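Local coordinates for protein N-acetylneuraminic acid (Sialic acid) synthetase (Leptospira borgpetersenii serovar Hardjo-bovis, PDB 6NCS) that probably makes N-acylneuraminate (sialic acid) or its 9-phosphate as a member of the NeuB family, and binds manganese, at residues E272-A275 with S276-E279; T153-A156 with S157-E160; L252-L255 with V256-T259. One frame throughout, in Å; residues are numbered along the deposited sequence.

Contact 1: E272-A275 with S276-E279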
# COMPACT_ATOMS: atom_id res chain seq x y z
N GLU A 272 1.92 -7.56 17.11
CA GLU A 272 1.34 -8.49 18.07
C GLU A 272 0.69 -9.60 17.27
O GLU A 272 0.26 -9.36 16.13
CB GLU A 272 0.32 -7.80 18.99
CG GLU A 272 -0.84 -7.13 18.27
CD GLU A 272 -1.79 -6.42 19.22
OE1 GLU A 272 -1.50 -5.28 19.62
OE2 GLU A 272 -2.83 -7.02 19.58
N PRO A 273 0.60 -10.81 17.81
CA PRO A 273 -0.01 -11.91 17.06
C PRO A 273 -1.51 -11.74 16.92
O PRO A 273 -2.18 -11.13 17.76
CB PRO A 273 0.33 -13.15 17.91
CG PRO A 273 0.41 -12.60 19.33
CD PRO A 273 1.03 -11.22 19.16
N GLN A 274 -2.05 -12.30 15.83
CA GLN A 274 -3.49 -12.42 15.68
C GLN A 274 -3.97 -13.67 16.42
O GLN A 274 -3.23 -14.64 16.58
CB GLN A 274 -3.89 -12.52 14.21
CG GLN A 274 -3.23 -11.49 13.28
CD GLN A 274 -3.84 -10.10 13.43
OE1 GLN A 274 -4.04 -9.61 14.53
NE2 GLN A 274 -4.13 -9.47 12.30
N ALA A 275 -5.23 -13.64 16.87
CA ALA A 275 -5.76 -14.80 17.56
C ALA A 275 -5.80 -16.03 16.66
O ALA A 275 -5.75 -17.16 17.16
CB ALA A 275 -7.15 -14.50 18.14
N SER A 276 -5.85 -15.85 15.34
CA SER A 276 -5.80 -16.98 14.42
C SER A 276 -4.44 -17.68 14.42
O SER A 276 -4.32 -18.76 13.82
CB SER A 276 -6.13 -16.52 13.00
OG SER A 276 -5.22 -15.52 12.60
N GLU A 277 -3.44 -17.10 15.06
CA GLU A 277 -2.12 -17.72 15.15
C GLU A 277 -1.92 -18.55 16.41
O GLU A 277 -0.81 -19.04 16.63
CB GLU A 277 -1.03 -16.64 15.09
CG GLU A 277 -1.09 -15.74 13.86
CD GLU A 277 0.05 -14.74 13.82
OE1 GLU A 277 1.12 -15.05 13.26
OE2 GLU A 277 -0.13 -13.62 14.33
N GLN A 278 -2.94 -18.71 17.26
CA GLN A 278 -2.65 -19.27 18.57
C GLN A 278 -2.19 -20.72 18.50
O GLN A 278 -1.39 -21.16 19.33
CB GLN A 278 -3.85 -19.10 19.51
CG GLN A 278 -5.13 -19.76 19.09
CD GLN A 278 -6.26 -19.41 20.05
OE1 GLN A 278 -6.08 -19.45 21.28
NE2 GLN A 278 -7.41 -19.07 19.50
N GLU A 279 -2.66 -21.49 17.51
CA GLU A 279 -2.20 -22.87 17.41
C GLU A 279 -0.71 -22.93 17.08
O GLU A 279 0.03 -23.76 17.63
CB GLU A 279 -3.00 -23.64 16.35

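Contact 2: T153-A156 with S157-E160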
# COMPACT_ATOMS: atom_id res chain seq x y z
N THR A 153 1.62 19.45 -8.91
CA THR A 153 2.58 20.42 -9.44
C THR A 153 3.71 20.78 -8.46
O THR A 153 4.67 21.43 -8.89
CB THR A 153 1.94 21.74 -9.91
OG1 THR A 153 1.61 22.54 -8.76
CG2 THR A 153 0.69 21.50 -10.73
N ALA A 154 3.63 20.42 -7.18
CA ALA A 154 4.44 21.07 -6.16
C ALA A 154 5.69 20.28 -5.77
O ALA A 154 5.65 19.06 -5.62
CB ALA A 154 3.60 21.35 -4.91
N SER A 155 6.79 21.01 -5.58
CA SER A 155 8.02 20.48 -5.03
C SER A 155 7.96 20.46 -3.50
O SER A 155 7.04 21.02 -2.89
CB SER A 155 9.21 21.32 -5.48
OG SER A 155 9.06 22.61 -4.93
N ALA A 156 8.96 19.84 -2.88
CA ALA A 156 8.94 19.73 -1.42
C ALA A 156 8.98 21.11 -0.77
O ALA A 156 8.30 21.35 0.24
CB ALA A 156 10.12 18.87 -0.94
N SER A 157 9.77 22.03 -1.34
CA SER A 157 9.84 23.37 -0.78
C SER A 157 8.51 24.11 -0.94
O SER A 157 8.10 24.86 -0.04
CB SER A 157 10.98 24.16 -1.43
OG SER A 157 10.78 24.28 -2.83
N GLU A 158 7.84 23.91 -2.07
CA GLU A 158 6.55 24.58 -2.27
C GLU A 158 5.51 24.05 -1.30
O GLU A 158 4.67 24.81 -0.80
CB GLU A 158 6.10 24.40 -3.72
CG GLU A 158 6.89 25.27 -4.69
CD GLU A 158 6.73 24.88 -6.15
OE1 GLU A 158 6.15 23.81 -6.43
OE2 GLU A 158 7.21 25.64 -7.02
N ILE A 159 5.55 22.74 -1.03
CA ILE A 159 4.64 22.14 -0.05
C ILE A 159 4.90 22.71 1.34
O ILE A 159 3.97 23.06 2.07
CB ILE A 159 4.80 20.61 -0.07
CG1 ILE A 159 4.28 20.04 -1.39
CG2 ILE A 159 4.10 19.97 1.14
CD1 ILE A 159 4.60 18.55 -1.58
N GLU A 160 6.18 22.78 1.73
CA GLU A 160 6.52 23.29 3.06
C GLU A 160 6.04 24.73 3.24
O GLU A 160 5.53 25.09 4.31
CB GLU A 160 8.03 23.18 3.29
CG GLU A 160 8.46 23.47 4.73
CD GLU A 160 7.94 22.45 5.73
OE1 GLU A 160 7.69 21.29 5.34
OE2 GLU A 160 7.77 22.81 6.92
O HOH W 1 6.96 22.85 -9.19

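Contact 3: L252-L255 with V256-T259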
# COMPACT_ATOMS: atom_id res chain seq x y z
N LEU A 252 -18.18 4.49 -7.92
CA LEU A 252 -17.98 5.16 -6.64
C LEU A 252 -18.36 4.24 -5.48
O LEU A 252 -17.67 4.20 -4.45
CB LEU A 252 -18.78 6.46 -6.59
CG LEU A 252 -18.69 7.33 -5.34
CD1 LEU A 252 -17.27 7.79 -5.07
CD2 LEU A 252 -19.62 8.54 -5.46
N ALA A 253 -19.48 3.53 -5.61
CA ALA A 253 -19.90 2.62 -4.54
C ALA A 253 -18.88 1.51 -4.35
O ALA A 253 -18.60 1.10 -3.22
CB ALA A 253 -21.27 2.04 -4.86
N LYS A 254 -18.32 1.00 -5.45
CA LYS A 254 -17.27 -0.00 -5.34
C LYS A 254 -16.01 0.57 -4.71
O LYS A 254 -15.33 -0.12 -3.93
CB LYS A 254 -16.97 -0.59 -6.73
CG LYS A 254 -15.98 -1.72 -6.74
CD LYS A 254 -16.57 -2.93 -6.03
CE LYS A 254 -16.36 -4.20 -6.83
NZ LYS A 254 -17.08 -5.34 -6.18
N LEU A 255 -15.67 1.83 -5.03
CA LEU A 255 -14.54 2.48 -4.37
C LEU A 255 -14.74 2.51 -2.87
O LEU A 255 -13.82 2.22 -2.10
CB LEU A 255 -14.36 3.90 -4.91
CG LEU A 255 -13.27 4.78 -4.27
CD1 LEU A 255 -11.86 4.19 -4.44
CD2 LEU A 255 -13.34 6.18 -4.89
N VAL A 256 -15.95 2.84 -2.42
CA VAL A 256 -16.23 2.90 -0.99
C VAL A 256 -16.07 1.52 -0.36
O VAL A 256 -15.42 1.37 0.68
CB VAL A 256 -17.64 3.48 -0.75
CG1 VAL A 256 -18.04 3.30 0.71
CG2 VAL A 256 -17.67 4.97 -1.14
N THR A 257 -16.70 0.49 -0.94
CA THR A 257 -16.68 -0.81 -0.27
C THR A 257 -15.31 -1.47 -0.38
O THR A 257 -14.88 -2.18 0.54
CB THR A 257 -17.76 -1.76 -0.81
OG1 THR A 257 -17.56 -2.01 -2.20
CG2 THR A 257 -19.15 -1.17 -0.59
N GLU A 258 -14.60 -1.23 -1.48
CA GLU A 258 -13.27 -1.80 -1.60
C GLU A 258 -12.28 -1.08 -0.69
O GLU A 258 -11.37 -1.71 -0.15
CB GLU A 258 -12.81 -1.77 -3.05
CG GLU A 258 -13.50 -2.85 -3.92
CD GLU A 258 -13.04 -4.27 -3.56
OE1 GLU A 258 -12.01 -4.72 -4.10
OE2 GLU A 258 -13.72 -4.93 -2.75
N THR A 259 -12.46 0.23 -0.48
CA THR A 259 -11.62 0.93 0.48
C THR A 259 -11.79 0.35 1.88
O THR A 259 -10.81 0.13 2.59
CB THR A 259 -11.96 2.42 0.49
OG1 THR A 259 -11.55 3.00 -0.76
CG2 THR A 259 -11.22 3.11 1.60
O HOH W 2 -19.87 -2.01 -3.87

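Contact 1: E272-A275 with S276-E279
The carboxylate of Glu-277 reaches back three residues along the chain, and its OE2 accepts the backbone N-H of Gln-274 at 2.8 Å. The N-H...O angle is 157°, and the lone pair used is the anti one, directed away from OE1. CG stands anti to the carbonyl carbon (chi1 -56°) and the chain then runs extended, which carries the carboxylate back alongside the backbone of Gln-274. OE2 also lies 3.2 Å from CA of Pro-273, so the proline ring flanks the bonded oxygen. The return bond is made by the backbone: Glu-277 N donates to Gln-274 O at 2.9 Å. Only the side-chain-to-backbone half of a capping box is therefore present; the return bond is a backbone i to i+3 bond of the 3-10 turn that leads into helix 278-287. One residue on, Gln-278 N donates to Ala-275 O at 3.2 Å, again an i to i+3 bond. The other ends of these side chains tie the turn to the second subunit: Glu-277 OE1 accepts from the backbone N of Ser-180 and of Thr-153 there, while Gln-274 NE2 donates to the backbone O of Asp-188 of the second subunit. Within its own chain, Gln-274 OE1 is hydrogen-bonded to His-268 NE2, which fixes the second end of the amide.

Contact 2: T153-A156 with S157-E160
Ser-155 N donates to Glu-158 OE1 at 3.0 Å. The bond is fairly straight, with an N-H...O angle of 163°, and it meets the oxygen from above the carboxylate plane. The chain of Glu-158 lies past the hydroxyl of Ser-155 on its way back: its CG is 3.4 Å from Ser-155 OG. With CG anti to the carbonyl carbon (chi1 -74°) and the rest extended, OE1 is brought over the start of the helix. Ser-155 OG has a weak hydrogen bond to Ser-157 OG at 3.2 Å, in which either hydroxyl may donate. On the apolar side, Ala-154 CB packs against CG1 of Ile-159 at 3.8 Å. Backbone bonds of the first helical turn follow, Ile-159 N to Ser-155 O at 2.9 Å and Glu-160 N to Ala-156 O. Further out, a water donates both to Thr-153 O at 2.7 Å and to Glu-158 OE1, linking the carboxylate to the incoming loop. Arg-284 of the second subunit makes a salt bridge to the same OE1, which would probably stabilise its negative charge and help to hold it over the helix start. In the eight-stranded parallel barrel of the TIM type, this is the turn from strand 146-150 into helix 156-168, with Ser-155 as N-cap and Glu-158 as the N3 residue that bonds back to the N-cap amide.

Contact 3: L252-L255 with V256-T259
Successive i to i+4 bonds run through 252-259, mostly in the N-terminal half of helix 249-266, from Val-256 N to Leu-252 O at 3.0 Å through to Thr-259 N to Leu-255 O at 2.9 Å. Leu-255 O is gripped twice, because the hydroxyl of Thr-259 also donates to it at 2.7 Å, and the two donors come from opposite faces of the carbonyl plane. The torsion of Thr-259 makes this possible: chi1 of -68° places OG1 anti to the carbonyl carbon, facing back along the helix. Leu-255 CD1 runs beside that hydroxyl at 3.9 Å, and both side chains pack on Leu-218 of helix 215-222. Val-256 packs on Ile-28 of strand 27-33 and Leu-255 on Ile-228 of strand 227-231, so the helix lies against the barrel strands. On the more open side, Lys-254 and Glu-258 lie side by side and point the same way, with CD of the lysine 3.7 Å from CG of the glutamate. Their charged ends do not meet, NZ standing 4.8 Å from OE2; the glutamate pairs instead with Arg-261 in a salt bridge. Lys-254 and Glu-258 therefore touch through their aliphatic parts, with opposite charges that probably attract without forming a salt bridge, whereas the buried Thr-259 hydroxyl has its proton satisfied within its own helix.

Overall arrangement
Contacts 2 and 3 lie on opposite sides of the chain's centre, their centres about 30 Å apart, contact 2 at the start of one outer helix and contact 3 within another, around the parallel barrel that carries the manganese ligands His-210 and His-231. The side chain of Thr-153 is about 11 Å from the metal and that of Leu-255 about 13 Å, so neither belongs to the first shell. A bound tartaric acid, probably from the crystallisation liquor, lies about 4 Å from the side chain of Glu-258. Within one chain, the centres of contacts 1 and 2 are about 43 Å apart, yet contact 1 of one subunit lies against contact 2 of the other, where Pro-273 packs on Thr-153 of the second subunit.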